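Local atomic coordinates of FOP (Homo sapiens, PDB entry 2D68), a protein that is required for anchoring microtubules to centrosomes and for ciliation, and forms homodimers through its N-terminal domain, the part in this chain. Residues V25-Q30 and E52-L57; E67-V70 and L76-I79. One frame throughout, in Å; residues are numbered along the deposited sequence.

Contact 1: residues V25-Q30 and E52-L57; sequences VAEFLQ and EGRENL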
# COMPACT_ATOMS: atom_id res chain seq x y z
N VAL B 25 -2.24 -2.86 -0.06
CA VAL B 25 -1.18 -2.80 0.96
C VAL B 25 -0.84 -4.21 1.49
O VAL B 25 0.34 -4.59 1.51
CB VAL B 25 -1.57 -1.84 2.10
CG1 VAL B 25 -0.53 -1.88 3.25
CG2 VAL B 25 -1.66 -0.41 1.56
N ALA B 26 -1.86 -4.99 1.85
CA ALA B 26 -1.62 -6.37 2.30
C ALA B 26 -0.91 -7.20 1.21
O ALA B 26 -0.00 -7.98 1.53
CB ALA B 26 -2.92 -7.03 2.73
N GLU B 27 -1.27 -6.99 -0.06
CA GLU B 27 -0.65 -7.74 -1.14
C GLU B 27 0.82 -7.38 -1.28
O GLU B 27 1.64 -8.23 -1.57
CB GLU B 27 -1.40 -7.57 -2.47
CG GLU B 27 -1.01 -8.64 -3.53
CD GLU B 27 0.20 -8.27 -4.40
OE1 GLU B 27 0.45 -7.08 -4.63
OE2 GLU B 27 0.89 -9.20 -4.86
N PHE B 28 1.15 -6.10 -1.08
CA PHE B 28 2.53 -5.69 -1.08
C PHE B 28 3.32 -6.43 0.02
O PHE B 28 4.41 -6.95 -0.23
CB PHE B 28 2.62 -4.16 -0.90
CG PHE B 28 4.01 -3.68 -0.64
CD1 PHE B 28 4.84 -3.28 -1.68
CD2 PHE B 28 4.52 -3.61 0.66
CE1 PHE B 28 6.14 -2.86 -1.43
CE2 PHE B 28 5.81 -3.18 0.91
CZ PHE B 28 6.62 -2.81 -0.14
N LEU B 29 2.75 -6.50 1.22
CA LEU B 29 3.41 -7.19 2.33
C LEU B 29 3.60 -8.66 1.99
O LEU B 29 4.68 -9.24 2.23
CB LEU B 29 2.62 -7.03 3.64
CG LEU B 29 2.41 -5.59 4.12
CD1 LEU B 29 1.46 -5.62 5.36
CD2 LEU B 29 3.72 -4.92 4.48
N GLN B 30 2.58 -9.29 1.42
CA GLN B 30 2.68 -10.71 1.05
C GLN B 30 3.69 -10.94 -0.07
O GLN B 30 4.51 -11.88 -0.01
CB GLN B 30 1.30 -11.27 0.71
CG GLN B 30 0.38 -11.18 1.93
CD GLN B 30 -0.82 -12.11 1.89
OE1 GLN B 30 -1.95 -11.65 1.78
NE2 GLN B 30 -0.58 -13.41 2.03
N GLU B 52 -8.90 -9.03 0.15
CA GLU B 52 -9.00 -9.67 -1.17
C GLU B 52 -7.65 -10.02 -1.77
O GLU B 52 -6.67 -9.30 -1.59
CB GLU B 52 -9.83 -8.82 -2.14
CG GLU B 52 -11.35 -8.95 -1.91
CD GLU B 52 -11.77 -8.41 -0.57
OE1 GLU B 52 -11.55 -7.21 -0.32
OE2 GLU B 52 -12.31 -9.19 0.25
N GLY B 53 -7.60 -11.14 -2.49
CA GLY B 53 -6.34 -11.62 -3.05
C GLY B 53 -5.85 -10.84 -4.26
O GLY B 53 -6.63 -10.16 -4.93
N ARG B 54 -4.57 -10.99 -4.55
CA ARG B 54 -3.95 -10.33 -5.70
C ARG B 54 -4.77 -10.39 -7.01
O ARG B 54 -4.96 -9.37 -7.66
CB ARG B 54 -2.57 -10.92 -5.95
CG ARG B 54 -1.85 -10.28 -7.13
CD ARG B 54 -0.53 -10.93 -7.38
NE ARG B 54 0.04 -10.41 -8.62
CZ ARG B 54 1.15 -9.67 -8.69
NH1 ARG B 54 1.82 -9.34 -7.59
NH2 ARG B 54 1.56 -9.26 -9.89
N GLU B 55 -5.22 -11.58 -7.40
CA GLU B 55 -5.87 -11.69 -8.72
C GLU B 55 -7.30 -11.11 -8.73
O GLU B 55 -7.76 -10.58 -9.74
CB GLU B 55 -5.85 -13.13 -9.24
CG GLU B 55 -4.47 -13.83 -9.13
CD GLU B 55 -3.31 -13.00 -9.69
OE1 GLU B 55 -3.54 -12.10 -10.55
OE2 GLU B 55 -2.16 -13.28 -9.28
N ASN B 56 -7.95 -11.15 -7.57
CA ASN B 56 -9.21 -10.45 -7.34
C ASN B 56 -8.98 -8.95 -7.56
O ASN B 56 -9.72 -8.27 -8.28
CB ASN B 56 -9.68 -10.77 -5.92
CG ASN B 56 -10.94 -10.04 -5.51
OD1 ASN B 56 -11.09 -8.84 -5.73
ND2 ASN B 56 -11.83 -10.76 -4.86
N LEU B 57 -7.93 -8.42 -6.93
CA LEU B 57 -7.63 -7.00 -7.07
C LEU B 57 -7.29 -6.64 -8.51
O LEU B 57 -7.76 -5.62 -9.00
CB LEU B 57 -6.45 -6.64 -6.16
CG LEU B 57 -6.65 -6.96 -4.69
CD1 LEU B 57 -5.39 -6.58 -3.94
CD2 LEU B 57 -7.83 -6.26 -4.08
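The guanidinium group of Arg54 meets the carboxylate of Glu27 with an edge, not a face: Glu27 OE2 lies near the guanidinium plane, whereas Arg54 NH1 comes to that oxygen from above the carboxylate plane. The two planes are turned 77° apart, which rules out a flat, two-pronged pairing, and a single hydrogen-bonded salt bridge forms instead, Arg54 NH1 to Glu27 OE2 at 2.9 Å with a bent N-H...O angle of 149°. It ties helix 16-31, which lies largely in the LisH motif of the dimerisation domain, to the first turn of helix 54-61, where Gly53 holds the N-cap position.

Torsions account for the meeting. Glu27 has CG anti to its N and then folds at chi2 (-88°), which brings OE2 within bonding distance of Arg54 NH1. Arg54 is extended from CG to NE, and its methylenes cross the Glu27 side chain at a slant before the charged end is reached; Arg54 CB is 3.7 Å from Glu27 CG, and Arg54 CD is 3.4 Å from Glu27 OE2.

Each charged group has further partners. Glu27 OE1 accepts from Leu74 N, Arg54 NH1 also donates to Gly72 O, and Arg54 NE pairs with Glu65. Within its own helix Arg54 also reaches Glu55, by a long salt bridge of 3.7 Å from NE to OE2. These bonds on both sides probably restrict rotation of the two groups, and the arginine would be expected to offset some of the acidic charge around it. Nearer the backbone of Glu27 the contact is nonpolar and wider, with Leu57 CD1 4.4 Å from Glu27 CB.

Contact 2: residues E67-V70 and L76-I79; sequences EGTV and LEVI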
# COMPACT_ATOMS: atom_id res chain seq x y z
N GLU B 67 4.00 -11.28 -18.10
CA GLU B 67 5.37 -11.39 -17.62
C GLU B 67 5.81 -10.06 -16.98
O GLU B 67 6.57 -10.05 -16.02
CB GLU B 67 6.31 -11.89 -18.74
CG GLU B 67 7.04 -10.82 -19.54
CD GLU B 67 8.08 -11.43 -20.46
OE1 GLU B 67 9.02 -10.70 -20.86
OE2 GLU B 67 7.97 -12.64 -20.78
N GLY B 68 5.26 -8.96 -17.49
CA GLY B 68 5.59 -7.61 -17.00
C GLY B 68 4.92 -7.14 -15.73
O GLY B 68 5.26 -6.06 -15.23
N THR B 69 3.96 -7.92 -15.22
CA THR B 69 3.33 -7.60 -13.93
C THR B 69 3.66 -8.62 -12.84
O THR B 69 3.69 -8.26 -11.64
CB THR B 69 1.79 -7.51 -14.02
OG1 THR B 69 1.26 -8.76 -14.51
CG2 THR B 69 1.33 -6.37 -14.90
N VAL B 70 3.88 -9.88 -13.23
CA VAL B 70 4.02 -10.97 -12.25
C VAL B 70 5.21 -10.82 -11.31
O VAL B 70 5.20 -11.35 -10.18
CB VAL B 70 3.99 -12.41 -12.89
CG1 VAL B 70 2.66 -12.66 -13.55
CG2 VAL B 70 5.18 -12.64 -13.85
N LEU B 76 3.02 -1.85 -7.72
CA LEU B 76 4.01 -1.38 -8.69
C LEU B 76 3.34 -1.02 -10.03
O LEU B 76 3.66 0.01 -10.64
CB LEU B 76 5.11 -2.43 -8.90
CG LEU B 76 6.16 -1.95 -9.91
CD1 LEU B 76 6.85 -0.69 -9.48
CD2 LEU B 76 7.16 -3.06 -10.17
N GLU B 77 2.41 -1.86 -10.48
CA GLU B 77 1.73 -1.62 -11.75
C GLU B 77 0.80 -0.42 -11.65
O GLU B 77 0.70 0.41 -12.57
CB GLU B 77 0.96 -2.87 -12.17
CG GLU B 77 0.39 -2.76 -13.58
CD GLU B 77 1.44 -2.79 -14.70
OE1 GLU B 77 2.66 -2.67 -14.47
OE2 GLU B 77 1.01 -2.95 -15.86
N VAL B 78 0.13 -0.32 -10.51
CA VAL B 78 -0.72 0.84 -10.25
C VAL B 78 0.11 2.12 -10.36
O VAL B 78 -0.25 3.07 -11.07
CB VAL B 78 -1.43 0.73 -8.88
CG1 VAL B 78 -2.18 2.02 -8.60
CG2 VAL B 78 -2.41 -0.45 -8.89
N ILE B 79 1.26 2.15 -9.69
CA ILE B 79 2.06 3.36 -9.68
C ILE B 79 2.72 3.66 -11.05
O ILE B 79 2.82 4.83 -11.45
CB ILE B 79 3.04 3.38 -8.49
CG1 ILE B 79 2.28 3.53 -7.17
CG2 ILE B 79 4.09 4.47 -8.65
CD1 ILE B 79 1.28 4.70 -7.12
O HOH W 1 4.71 -3.89 -12.80
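Near the C-terminal end of the dimerisation domain, the chain turns back after residue 70, so that the weakly bonded helical turn 67-70 packs on helix 74-80, and Thr69 and Glu77 carry the contact. The methyl of Thr69 sits over one face of the Glu77 carboxylate: CG2 is 3.6 Å from Glu77 CD, and the line joining them runs nearly perpendicular to the carboxylate plane. This is van der Waals packing. The hydroxyl, by contrast, bonds to Glu65 OE1 and Ala66 N. Glu77 reaches the methyl because its chain, after a CG anti to N, bends at chi2 (70°).

A water lies 2.9 Å from Glu77 OE1 and, in a weak bond, 3.3 Å from Gly68 O; it can donate to either, but has more acceptors nearby than protons. Glu77 OE2 forms a salt bridge with Arg80 in the same helix. Replacing Glu77 with an alanine would probably uncover the Thr69 methyl, deprive the water of one acceptor and leave Arg80 without this acidic mate.

The contact lies toward the outside of the subunit. Val78 packs on Val78 of the second subunit and Ile79 on its Leu24, so helix 74-80 meets the turn through Glu77 and the partner through these two residues.

The two contacts follow in series along the chain, contact 1 closing at Leu57 before contact 2 opens at Glu67, and their centres lie 13 Å apart. Contact 1 is near the middle of the subunit and joins helices 16-31 and 54-61; contact 2 is farther out and joins helices 67-70 and 74-80. They share no helix, yet they touch: Arg54 NH2 is 2.9 Å from Thr69 O, a probable hydrogen bond, and 3.8 Å from Val70 CA. Arg54, salt-bridged to helix 16-31, thus probably links it to the 67-70 turn within one all-helical domain. Segments 25-30 and 76-79 also pack on the second subunit, consistent with helices 16-31 and 74-80 contributing to the dimer interface.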